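Local coordinates for protein Pex (Synechococcus elongatus PCC 7942, PDB 2E1N) that modifies the cyanobacterial circadian clock as a period extender, probably by binding DNA as a winged-helix regulator of the PadR-like family, at residues P62-S67 and Q116-Y121; V36-A41 and Q55-H60; G86-V91 and G95-M100; T73-L78 and Q82-Y87. All coordinates share one frame; numbering follows the deposited sequence.

The four contacts follow a PadR-like winged-helix subunit from its dimer side to the tip of its wing. Interactions 1 and 2 share one core: their centres lie about 7 Å apart, and Leu57 CD2 packs 3.4 Å from Arg65 C. Interaction 2 continues into interaction 4, about 15 Å away centre to centre, where Val36 CG1 meets Leu78 CD2 at 3.5 Å. Interactions 3 and 4 share Gly86 and Tyr87 on strand 84-89. Interaction 3 binds a sulfate ion at the surface and lies about 26 Å, centre to centre, from interaction 1. Interactions 1, 2 and 4 also touch the second subunit, whereas no other chain touches the segments of interaction 3.

Interaction 1 (P62-S67 and Q116-Y121); sequences PNYRLS and QLWERY
Tyr64, on strand 64-65, reaches across to Trp118 and Tyr121 on helix 110-123, three aromatic rings meeting with little backbone approach. The closest part is at Tyr121, where CE2 lies 3.3 Å from the hydroxyl OH of Tyr64 and 3.9 Å from Tyr64 CZ. A chi1 of 177° swings the Tyr121 ring directly away from its own backbone N, to meet Tyr64 coming from the opposite direction, with Tyr64 CZ near the plane of the Tyr121 ring at its edge. Trp118 turns an edge toward the face of Tyr64 in a T-shaped pair, centroids 6.0 Å apart and planes at 61°. Trp118 is buried, also touching Leu57, and its wide indole suits this inner place. The tyrosine side is looser, both phenols staying partly exposed. Behind Tyr64, the strand end is held by Arg65 NH1, which bonds to the carbonyl O atoms of both Pro62 and Tyr64. An alanine in place of Tyr121 is likely to leave the Tyr64 hydroxyl end without its neighbour and to weaken packing on Phe22 of the second subunit. Such packing beside the winged-helix core is consistent with the C-terminal helix dimerisation seen in PadR-like regulators.

Interaction 2 (V36-A41 and Q55-H60); sequences VCYVLA and QHLETH
Tyr38 and Leu57 make a buried CH-pi contact between helices 32-43 and 50-60, near the centre of the winged-helix core. Leu57 CD1 stands over the middle of the Tyr38 ring, 3.9 Å from its centroid and 13° off the ring normal. Leucine fits because its branch presents a methyl to the ring while its CB packs 3.8 Å from Tyr38 CZ. Tyr38 extends from its helix with CG anti to the backbone N (chi1 162°), which carries the phenol across to the backbone of helix 50-60. His56 adds a smaller contact: its CD2 meets the Tyr38 OH at 3.3 Å, near the plane of both rings, and the thin edge of the flat imidazole fits beside the hydroxyl. The hydroxyl also lies close to Leu57 N, but the angle there is too poor for a bond. Its polar partner is the carbonyl O of Leu53, one turn earlier on helix 50-60, while the Trp118 ring meets the Tyr38 ring from helix 110-123. Tyrosine therefore serves twice in this place: its aromatic body packs against apolar carbon, and its single hydroxyl, otherwise costly to bury, donates to a backbone carbonyl and ties the two helices together by a polar bond.

Interaction 3 (G86-V91 and G95-M100); sequences GYWKKV and GRPRRM. With SO4 (sulfate ion), chain D.
Tyr87 and Met100 face each other as an antiparallel hydrogen-bonded pair, and Met100 CB sits over the Tyr87 ring, 3.5 Å from its centroid. With chi1 at 62° the Tyr87 CG straddles its own main chain, which brings the ring over Met100 CB. On the other side of the sheet Arg99 lies across Trp88: CD stands above the six-membered ring, while CZ is 4.3 Å from the five-membered centroid in a cation-pi contact, guanidinium and indole planes 46° apart. A flat indole suits the long arginine, covering both its aliphatic and its charged part. One face of the Arg99 guanidinium lies over the backbone of Gly86 and Tyr87; a beta carbon at Gly86 would collide with Arg99 NE. Lys89 N bonds to Arg98 O at 2.8 Å. Beyond, Val91 CG2 lies over one face of the Arg98 guanidinium, toward its rim. Arg98 NH1 binds sulfate O4 at 3.1 Å and Arg96 NH1 binds O1 at 3.0 Å; Arg94 and Thr51 complete the site. The sulfate, probably from the crystallisation liquor, might take the place of a DNA phosphate. In the hairpin wing, strand 98-103 runs between 84-89 and 48-49, and Thr51 brings helix 50-60 to the sulfate.

Interaction 4 (T73-L78 and Q82-Y87); sequences TALKFL and QIISGY
Ile84 places CG1 between its backbone N and carbonyl carbon (chi1 71°), and this turn directs the longer branch back toward Leu78 and Leu75 on helix 68-80. Its CG1 packs 3.6 Å from Leu78 CB, and its terminal CD1 goes on to meet Leu75 CD2 at 3.7 Å, the two side chains crossing at about a right angle. Beta-branched isoleucine suits the start of a strand, and here its two branches serve together, CG2 lying beside Leu78 while CD1 reaches one turn further back. Leu78 also extends CD2 to Ile83 CD1, 3.8 Å away, so that a single leucine touches both isoleucines. The backbone fixes this packing. Leu78 O accepts two bonds: Ile83 N approaches nearly straight in line with the carbonyl at 2.9 Å, whereas Ile84 N comes from above the carbonyl plane at 3.2 Å. The chain can turn so sharply because Gln82 takes a positive phi of 67°; its first side-chain bond leads away from the helix segment, and the residue is exposed. Around this join, Leu40 and Leu43 of helix 32-43 cover Ile84, and Phe15 of the second subunit packs on Ile83. A serine in place of Ile84 would probably open a gap beside Leu75 and Leu78 and leave a polar group facing this buried apolar patch. The Ile83 N bond, the positive phi and the Leu78-Ile83 contact belong to a Schellman motif, to which the Ile84 N bond is an addition; the motif ends the probable recognition helix of a winged helix-turn-helix and starts the first strand of its wing.

Interaction 1 (P62-S67 and Q116-Y121)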
# COMPACT_ATOMS: atom_id res chain seq x y z
N PRO B 62 -9.79 7.27 -5.53
CA PRO B 62 -10.30 5.90 -5.53
C PRO B 62 -9.31 4.79 -5.22
O PRO B 62 -9.72 3.64 -5.08
CB PRO B 62 -10.91 5.72 -6.91
CG PRO B 62 -10.62 6.95 -7.69
CD PRO B 62 -9.97 7.96 -6.82
N ASN B 63 -8.02 5.10 -5.12
CA ASN B 63 -7.07 4.11 -4.69
C ASN B 63 -7.15 3.87 -3.18
O ASN B 63 -6.44 3.00 -2.70
CB ASN B 63 -5.62 4.53 -5.00
CG ASN B 63 -5.32 4.57 -6.48
OD1 ASN B 63 -5.78 3.73 -7.25
ND2 ASN B 63 -4.54 5.56 -6.89
N TYR B 64 -7.93 4.70 -2.46
CA TYR B 64 -8.03 4.62 -1.00
C TYR B 64 -9.45 4.47 -0.53
O TYR B 64 -10.39 4.88 -1.23
CB TYR B 64 -7.49 5.92 -0.37
CG TYR B 64 -6.06 6.09 -0.74
CD1 TYR B 64 -5.09 5.26 -0.19
CD2 TYR B 64 -5.69 7.00 -1.70
CE1 TYR B 64 -3.73 5.39 -0.56
CE2 TYR B 64 -4.34 7.12 -2.10
CZ TYR B 64 -3.38 6.30 -1.53
OH TYR B 64 -2.06 6.43 -1.92
N ARG B 65 -9.57 3.94 0.68
CA ARG B 65 -10.84 3.86 1.41
C ARG B 65 -10.57 4.23 2.87
O ARG B 65 -9.42 4.14 3.35
CB ARG B 65 -11.41 2.41 1.38
CG ARG B 65 -11.87 1.92 -0.01
CD ARG B 65 -13.02 2.73 -0.61
NE ARG B 65 -13.43 2.16 -1.88
CZ ARG B 65 -12.82 2.39 -3.04
NH1 ARG B 65 -11.81 3.25 -3.12
NH2 ARG B 65 -13.22 1.76 -4.16
N LEU B 66 -11.64 4.61 3.57
CA LEU B 66 -11.59 4.95 4.99
C LEU B 66 -12.71 4.21 5.66
O LEU B 66 -13.87 4.29 5.21
CB LEU B 66 -11.72 6.46 5.17
CG LEU B 66 -11.75 7.00 6.60
CD1 LEU B 66 -10.46 6.55 7.32
CD2 LEU B 66 -11.84 8.51 6.43
N SER B 67 -12.37 3.45 6.72
CA SER B 67 -13.35 2.76 7.52
C SER B 67 -13.91 3.64 8.64
O SER B 67 -13.26 4.58 9.13
CB SER B 67 -12.78 1.48 8.11
OG SER B 67 -11.78 1.76 9.12
N GLN B 116 -0.21 18.89 4.74
CA GLN B 116 0.92 18.76 3.82
C GLN B 116 1.44 17.34 3.71
O GLN B 116 1.81 16.89 2.63
CB GLN B 116 2.06 19.68 4.26
CG GLN B 116 1.78 21.17 4.11
CD GLN B 116 3.03 22.00 4.12
OE1 GLN B 116 3.96 21.73 3.35
NE2 GLN B 116 3.09 22.99 4.99
N LEU B 117 1.47 16.61 4.83
CA LEU B 117 1.96 15.24 4.84
C LEU B 117 1.06 14.32 3.98
O LEU B 117 1.54 13.39 3.34
CB LEU B 117 2.06 14.70 6.26
CG LEU B 117 3.08 15.34 7.23
CD1 LEU B 117 2.89 14.72 8.60
CD2 LEU B 117 4.49 15.15 6.74
N TRP B 118 -0.25 14.58 4.00
CA TRP B 118 -1.19 13.90 3.09
C TRP B 118 -0.84 14.17 1.62
O TRP B 118 -0.60 13.22 0.85
CB TRP B 118 -2.61 14.37 3.40
CG TRP B 118 -3.67 13.91 2.46
CD1 TRP B 118 -4.46 14.70 1.66
CD2 TRP B 118 -4.09 12.58 2.25
NE1 TRP B 118 -5.33 13.92 0.94
CE2 TRP B 118 -5.13 12.61 1.30
CE3 TRP B 118 -3.68 11.34 2.76
CZ2 TRP B 118 -5.75 11.47 0.85
CZ3 TRP B 118 -4.30 10.22 2.32
CH2 TRP B 118 -5.33 10.29 1.36
N GLU B 119 -0.79 15.44 1.27
CA GLU B 119 -0.58 15.82 -0.13
C GLU B 119 0.76 15.30 -0.65
O GLU B 119 0.86 14.78 -1.78
CB GLU B 119 -0.67 17.34 -0.31
CG GLU B 119 -1.96 18.00 0.18
CD GLU B 119 -3.24 17.61 -0.60
OE1 GLU B 119 -4.35 17.84 -0.05
OE2 GLU B 119 -3.16 17.10 -1.75
N ARG B 120 1.79 15.40 0.19
CA ARG B 120 3.11 14.89 -0.21
C ARG B 120 3.04 13.38 -0.43
O ARG B 120 3.55 12.87 -1.44
CB ARG B 120 4.18 15.31 0.80
CG ARG B 120 4.52 16.80 0.72
CD ARG B 120 5.95 17.13 1.19
NE ARG B 120 6.21 18.58 1.30
CZ ARG B 120 7.10 19.28 0.58
NH1 ARG B 120 7.86 18.71 -0.35
NH2 ARG B 120 7.24 20.59 0.79
N TYR B 121 2.38 12.67 0.48
CA TYR B 121 2.16 11.23 0.35
C TYR B 121 1.45 10.89 -0.97
O TYR B 121 1.80 9.89 -1.63
CB TYR B 121 1.33 10.73 1.53
CG TYR B 121 0.97 9.27 1.48
CD1 TYR B 121 1.77 8.31 2.08
CD2 TYR B 121 -0.20 8.85 0.84
CE1 TYR B 121 1.44 6.99 2.05
CE2 TYR B 121 -0.54 7.53 0.81
CZ TYR B 121 0.29 6.60 1.41
OH TYR B 121 -0.07 5.27 1.38

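Interaction 2 (V36-A41 and Q55-H60)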
# COMPACT_ATOMS: atom_id res chain seq x y z
N VAL B 36 -5.77 10.91 9.91
CA VAL B 36 -5.66 12.21 10.56
C VAL B 36 -5.26 13.31 9.56
O VAL B 36 -5.86 14.39 9.54
CB VAL B 36 -4.70 12.16 11.78
CG1 VAL B 36 -4.36 13.66 12.22
CG2 VAL B 36 -5.29 11.39 12.87
N CYS B 37 -4.27 13.03 8.71
CA CYS B 37 -3.81 14.05 7.74
C CYS B 37 -4.83 14.31 6.63
O CYS B 37 -5.03 15.47 6.23
CB CYS B 37 -2.48 13.61 7.17
SG CYS B 37 -1.26 13.45 8.51
N TYR B 38 -5.47 13.25 6.14
CA TYR B 38 -6.56 13.40 5.15
C TYR B 38 -7.72 14.25 5.71
O TYR B 38 -8.21 15.20 5.10
CB TYR B 38 -7.08 12.02 4.69
CG TYR B 38 -8.46 12.12 4.04
CD1 TYR B 38 -8.64 12.78 2.83
CD2 TYR B 38 -9.57 11.56 4.65
CE1 TYR B 38 -9.93 12.91 2.26
CE2 TYR B 38 -10.84 11.68 4.08
CZ TYR B 38 -10.99 12.39 2.90
OH TYR B 38 -12.22 12.55 2.31
N VAL B 39 -8.19 13.90 6.90
CA VAL B 39 -9.29 14.65 7.48
C VAL B 39 -8.92 16.10 7.62
O VAL B 39 -9.69 16.99 7.23
CB VAL B 39 -9.70 14.03 8.83
CG1 VAL B 39 -10.67 14.93 9.59
CG2 VAL B 39 -10.28 12.60 8.60
N LEU B 40 -7.73 16.39 8.10
CA LEU B 40 -7.31 17.77 8.22
C LEU B 40 -7.19 18.51 6.89
O LEU B 40 -7.57 19.69 6.80
CB LEU B 40 -6.03 17.87 9.06
CG LEU B 40 -6.22 17.58 10.57
CD1 LEU B 40 -4.86 17.69 11.28
CD2 LEU B 40 -7.31 18.48 11.28
N ALA B 41 -6.72 17.81 5.85
CA ALA B 41 -6.68 18.36 4.48
C ALA B 41 -8.09 18.81 4.03
O ALA B 41 -8.21 19.89 3.42
CB ALA B 41 -6.07 17.35 3.51
N GLN B 55 -16.96 9.10 1.91
CA GLN B 55 -17.41 9.13 0.52
C GLN B 55 -16.50 9.99 -0.37
O GLN B 55 -16.15 9.59 -1.49
CB GLN B 55 -18.85 9.62 0.41
CG GLN B 55 -19.34 9.66 -0.99
CD GLN B 55 -20.72 10.28 -1.12
OE1 GLN B 55 -21.59 10.11 -0.23
NE2 GLN B 55 -20.93 11.03 -2.21
N HIS B 56 -16.11 11.15 0.15
CA HIS B 56 -15.28 12.08 -0.56
C HIS B 56 -13.94 11.44 -0.86
O HIS B 56 -13.37 11.68 -1.93
CB HIS B 56 -15.08 13.33 0.30
CG HIS B 56 -14.21 14.36 -0.34
ND1 HIS B 56 -14.56 15.01 -1.50
CD2 HIS B 56 -13.02 14.87 0.04
CE1 HIS B 56 -13.61 15.88 -1.81
NE2 HIS B 56 -12.67 15.82 -0.88
N LEU B 57 -13.44 10.62 0.06
CA LEU B 57 -12.13 9.99 -0.16
C LEU B 57 -12.21 9.06 -1.39
O LEU B 57 -11.36 9.05 -2.28
CB LEU B 57 -11.72 9.19 1.06
CG LEU B 57 -10.41 8.44 0.92
CD1 LEU B 57 -9.29 9.42 0.78
CD2 LEU B 57 -10.21 7.53 2.10
N GLU B 58 -13.21 8.22 -1.40
CA GLU B 58 -13.36 7.27 -2.52
C GLU B 58 -13.64 7.95 -3.84
O GLU B 58 -13.16 7.52 -4.90
CB GLU B 58 -14.51 6.30 -2.23
CG GLU B 58 -14.71 5.33 -3.40
CD GLU B 58 -15.81 4.29 -3.16
OE1 GLU B 58 -16.29 4.14 -2.01
OE2 GLU B 58 -16.21 3.68 -4.18
N THR B 59 -14.43 9.01 -3.81
CA THR B 59 -14.82 9.66 -5.07
C THR B 59 -13.62 10.42 -5.68
O THR B 59 -13.41 10.38 -6.88
CB THR B 59 -15.98 10.61 -4.86
OG1 THR B 59 -15.57 11.59 -3.94
CG2 THR B 59 -17.20 9.91 -4.30
N HIS B 60 -12.81 11.06 -4.84
CA HIS B 60 -11.69 11.89 -5.34
C HIS B 60 -10.38 11.14 -5.44
O HIS B 60 -9.60 11.39 -6.36
CB HIS B 60 -11.59 13.21 -4.54
CG HIS B 60 -12.71 14.15 -4.84
ND1 HIS B 60 -12.51 15.39 -5.41
CD2 HIS B 60 -14.05 14.00 -4.71
CE1 HIS B 60 -13.69 15.98 -5.60
NE2 HIS B 60 -14.64 15.15 -5.20

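Interaction 3 (G86-V91 and G95-M100)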
# COMPACT_ATOMS: atom_id res chain seq x y z
N GLY B 86 -16.49 19.81 17.19
CA GLY B 86 -17.70 19.35 16.62
C GLY B 86 -18.85 20.25 16.96
O GLY B 86 -18.78 21.07 17.87
N TYR B 87 -19.90 20.11 16.16
CA TYR B 87 -21.17 20.79 16.41
C TYR B 87 -22.27 19.98 15.78
O TYR B 87 -22.04 19.21 14.89
CB TYR B 87 -21.18 22.21 15.87
CG TYR B 87 -21.02 22.42 14.39
CD1 TYR B 87 -22.14 22.57 13.56
CD2 TYR B 87 -19.77 22.57 13.82
CE1 TYR B 87 -21.99 22.81 12.23
CE2 TYR B 87 -19.62 22.81 12.45
CZ TYR B 87 -20.73 22.94 11.68
OH TYR B 87 -20.59 23.18 10.33
N TRP B 88 -23.48 20.18 16.28
CA TRP B 88 -24.62 19.41 15.80
C TRP B 88 -25.35 20.23 14.76
O TRP B 88 -25.58 21.44 14.95
CB TRP B 88 -25.59 19.09 16.94
CG TRP B 88 -25.12 18.08 17.88
CD1 TRP B 88 -24.76 18.29 19.19
CD2 TRP B 88 -24.93 16.69 17.62
NE1 TRP B 88 -24.36 17.09 19.75
CE2 TRP B 88 -24.47 16.10 18.82
CE3 TRP B 88 -25.12 15.87 16.50
CZ2 TRP B 88 -24.20 14.74 18.92
CZ3 TRP B 88 -24.83 14.52 16.60
CH2 TRP B 88 -24.36 13.97 17.79
N LYS B 89 -25.78 19.56 13.69
CA LYS B 89 -26.48 20.25 12.64
C LYS B 89 -27.79 19.52 12.29
O LYS B 89 -27.84 18.31 12.24
CB LYS B 89 -25.62 20.34 11.39
CG LYS B 89 -26.34 20.96 10.20
CD LYS B 89 -25.46 21.10 8.97
CE LYS B 89 -24.76 22.47 8.91
NZ LYS B 89 -25.59 23.50 8.16
N LYS B 90 -28.83 20.32 12.05
CA LYS B 90 -30.14 19.80 11.63
C LYS B 90 -30.11 19.43 10.15
O LYS B 90 -29.76 20.26 9.32
CB LYS B 90 -31.20 20.90 11.88
CG LYS B 90 -32.55 20.69 11.23
CD LYS B 90 -33.15 19.33 11.56
CE LYS B 90 -34.37 19.08 10.72
NZ LYS B 90 -34.87 17.70 10.94
N VAL B 91 -30.44 18.18 9.83
CA VAL B 91 -30.61 17.73 8.45
C VAL B 91 -32.10 17.75 8.04
O VAL B 91 -32.92 17.11 8.69
CB VAL B 91 -30.13 16.28 8.26
CG1 VAL B 91 -30.31 15.82 6.82
CG2 VAL B 91 -28.66 16.14 8.71
N GLY B 95 -34.99 13.21 11.75
CA GLY B 95 -34.95 13.40 13.19
C GLY B 95 -33.52 13.42 13.71
O GLY B 95 -33.17 14.29 14.50
N ARG B 96 -32.71 12.47 13.25
CA ARG B 96 -31.35 12.31 13.75
C ARG B 96 -30.48 13.51 13.35
O ARG B 96 -30.40 13.86 12.18
CB ARG B 96 -30.74 11.01 13.21
CG ARG B 96 -29.42 10.63 13.85
CD ARG B 96 -29.16 9.17 13.65
NE ARG B 96 -29.20 8.78 12.24
CZ ARG B 96 -28.21 8.98 11.38
NH1 ARG B 96 -27.10 9.62 11.76
NH2 ARG B 96 -28.34 8.59 10.12
N PRO B 97 -29.83 14.15 14.34
CA PRO B 97 -28.94 15.26 14.00
C PRO B 97 -27.62 14.74 13.48
O PRO B 97 -27.29 13.56 13.66
CB PRO B 97 -28.77 16.01 15.31
CG PRO B 97 -28.98 14.99 16.37
CD PRO B 97 -29.83 13.86 15.78
N ARG B 98 -26.89 15.62 12.81
CA ARG B 98 -25.65 15.28 12.11
C ARG B 98 -24.50 15.93 12.86
O ARG B 98 -24.53 17.10 13.15
CB ARG B 98 -25.73 15.80 10.68
CG ARG B 98 -24.52 15.54 9.82
CD ARG B 98 -24.97 14.77 8.59
NE ARG B 98 -25.16 15.66 7.49
CZ ARG B 98 -25.82 15.39 6.38
NH1 ARG B 98 -26.42 14.22 6.16
NH2 ARG B 98 -25.87 16.34 5.47
N ARG B 99 -23.47 15.16 13.19
CA ARG B 99 -22.31 15.72 13.85
C ARG B 99 -21.40 16.23 12.75
O ARG B 99 -20.89 15.41 11.94
CB ARG B 99 -21.59 14.66 14.68
CG ARG B 99 -20.51 15.19 15.60
CD ARG B 99 -21.11 16.07 16.63
NE ARG B 99 -20.17 16.50 17.67
CZ ARG B 99 -20.43 17.45 18.54
NH1 ARG B 99 -21.54 18.17 18.47
NH2 ARG B 99 -19.51 17.77 19.45
N MET B 100 -21.22 17.55 12.72
CA MET B 100 -20.26 18.22 11.86
C MET B 100 -18.94 18.47 12.60
O MET B 100 -18.92 18.64 13.82
CB MET B 100 -20.81 19.57 11.42
CG MET B 100 -22.11 19.52 10.65
SD MET B 100 -22.00 18.70 9.05
CE MET B 100 -20.86 19.77 8.17
S SO4 D . -25.02 11.29 8.83
O1 SO4 D . -25.42 9.99 9.33
O2 SO4 D . -25.54 12.27 9.75
O3 SO4 D . -23.58 11.44 8.70
O4 SO4 D . -25.65 11.50 7.53

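Interaction 4 (T73-L78 and Q82-Y87)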
# COMPACT_ATOMS: atom_id res chain seq x y z
N THR B 73 -11.29 6.84 15.26
CA THR B 73 -9.96 6.95 15.88
C THR B 73 -9.30 8.30 15.59
O THR B 73 -8.77 9.02 16.50
CB THR B 73 -9.05 5.83 15.38
OG1 THR B 73 -9.61 4.57 15.81
CG2 THR B 73 -7.61 6.00 15.92
N ALA B 74 -9.33 8.66 14.33
CA ALA B 74 -8.74 9.93 13.89
C ALA B 74 -9.48 11.12 14.44
O ALA B 74 -8.85 12.11 14.92
CB ALA B 74 -8.74 9.99 12.38
N LEU B 75 -10.80 11.07 14.39
CA LEU B 75 -11.58 12.21 14.95
C LEU B 75 -11.40 12.38 16.45
O LEU B 75 -11.25 13.49 16.92
CB LEU B 75 -13.04 12.12 14.64
CG LEU B 75 -13.45 12.12 13.17
CD1 LEU B 75 -14.93 11.64 13.04
CD2 LEU B 75 -13.20 13.47 12.59
N LYS B 76 -11.40 11.29 17.19
CA LYS B 76 -11.20 11.36 18.61
C LYS B 76 -9.83 11.94 18.95
O LYS B 76 -9.72 12.75 19.87
CB LYS B 76 -11.36 9.99 19.24
CG LYS B 76 -11.34 10.02 20.74
CD LYS B 76 -11.26 8.63 21.34
CE LYS B 76 -11.91 8.58 22.72
NZ LYS B 76 -11.90 7.22 23.34
N PHE B 77 -8.78 11.52 18.25
CA PHE B 77 -7.43 12.05 18.45
C PHE B 77 -7.42 13.55 18.26
O PHE B 77 -6.90 14.31 19.08
CB PHE B 77 -6.45 11.40 17.49
CG PHE B 77 -5.09 12.02 17.47
CD1 PHE B 77 -4.22 11.84 18.54
CD2 PHE B 77 -4.68 12.85 16.43
CE1 PHE B 77 -2.96 12.45 18.54
CE2 PHE B 77 -3.46 13.45 16.42
CZ PHE B 77 -2.57 13.24 17.50
N LEU B 78 -8.00 13.97 17.16
CA LEU B 78 -7.97 15.39 16.75
C LEU B 78 -8.79 16.22 17.70
O LEU B 78 -8.46 17.39 17.92
CB LEU B 78 -8.50 15.53 15.33
CG LEU B 78 -7.55 15.01 14.24
CD1 LEU B 78 -8.26 15.14 12.88
CD2 LEU B 78 -6.25 15.80 14.30
N GLN B 82 -7.31 19.01 20.57
CA GLN B 82 -7.91 20.34 20.42
C GLN B 82 -7.67 20.94 19.06
O GLN B 82 -7.67 22.17 18.94
CB GLN B 82 -7.43 21.32 21.52
CG GLN B 82 -7.75 20.80 22.92
CD GLN B 82 -7.54 21.81 24.02
OE1 GLN B 82 -6.92 22.92 23.84
NE2 GLN B 82 -8.08 21.49 25.17
N ILE B 83 -7.48 20.10 18.04
CA ILE B 83 -7.28 20.61 16.68
C ILE B 83 -8.62 20.83 15.96
O ILE B 83 -8.77 21.80 15.13
CB ILE B 83 -6.41 19.65 15.89
CG1 ILE B 83 -5.09 19.47 16.60
CG2 ILE B 83 -6.16 20.18 14.43
CD1 ILE B 83 -4.16 18.48 15.91
N ILE B 84 -9.58 19.94 16.25
CA ILE B 84 -10.91 20.05 15.68
C ILE B 84 -11.93 20.14 16.78
O ILE B 84 -11.68 19.79 17.94
CB ILE B 84 -11.28 18.89 14.71
CG1 ILE B 84 -11.51 17.56 15.43
CG2 ILE B 84 -10.18 18.77 13.63
CD1 ILE B 84 -11.96 16.40 14.53
N SER B 85 -13.09 20.63 16.39
CA SER B 85 -14.25 20.66 17.24
C SER B 85 -15.48 20.22 16.46
O SER B 85 -15.46 20.18 15.23
CB SER B 85 -14.44 22.04 17.84
OG SER B 85 -14.61 23.02 16.83
N GLY B 86 -16.49 19.81 17.19
CA GLY B 86 -17.70 19.35 16.62
C GLY B 86 -18.85 20.25 16.96
O GLY B 86 -18.78 21.07 17.87
N TYR B 87 -19.90 20.11 16.16
CA TYR B 87 -21.17 20.79 16.41
C TYR B 87 -22.27 19.98 15.78
O TYR B 87 -22.04 19.21 14.89
CB TYR B 87 -21.18 22.21 15.87
CG TYR B 87 -21.02 22.42 14.39
CD1 TYR B 87 -22.14 22.57 13.56
CD2 TYR B 87 -19.77 22.57 13.82
CE1 TYR B 87 -21.99 22.81 12.23
CE2 TYR B 87 -19.62 22.81 12.45
CZ TYR B 87 -20.73 22.94 11.68
OH TYR B 87 -20.59 23.18 10.33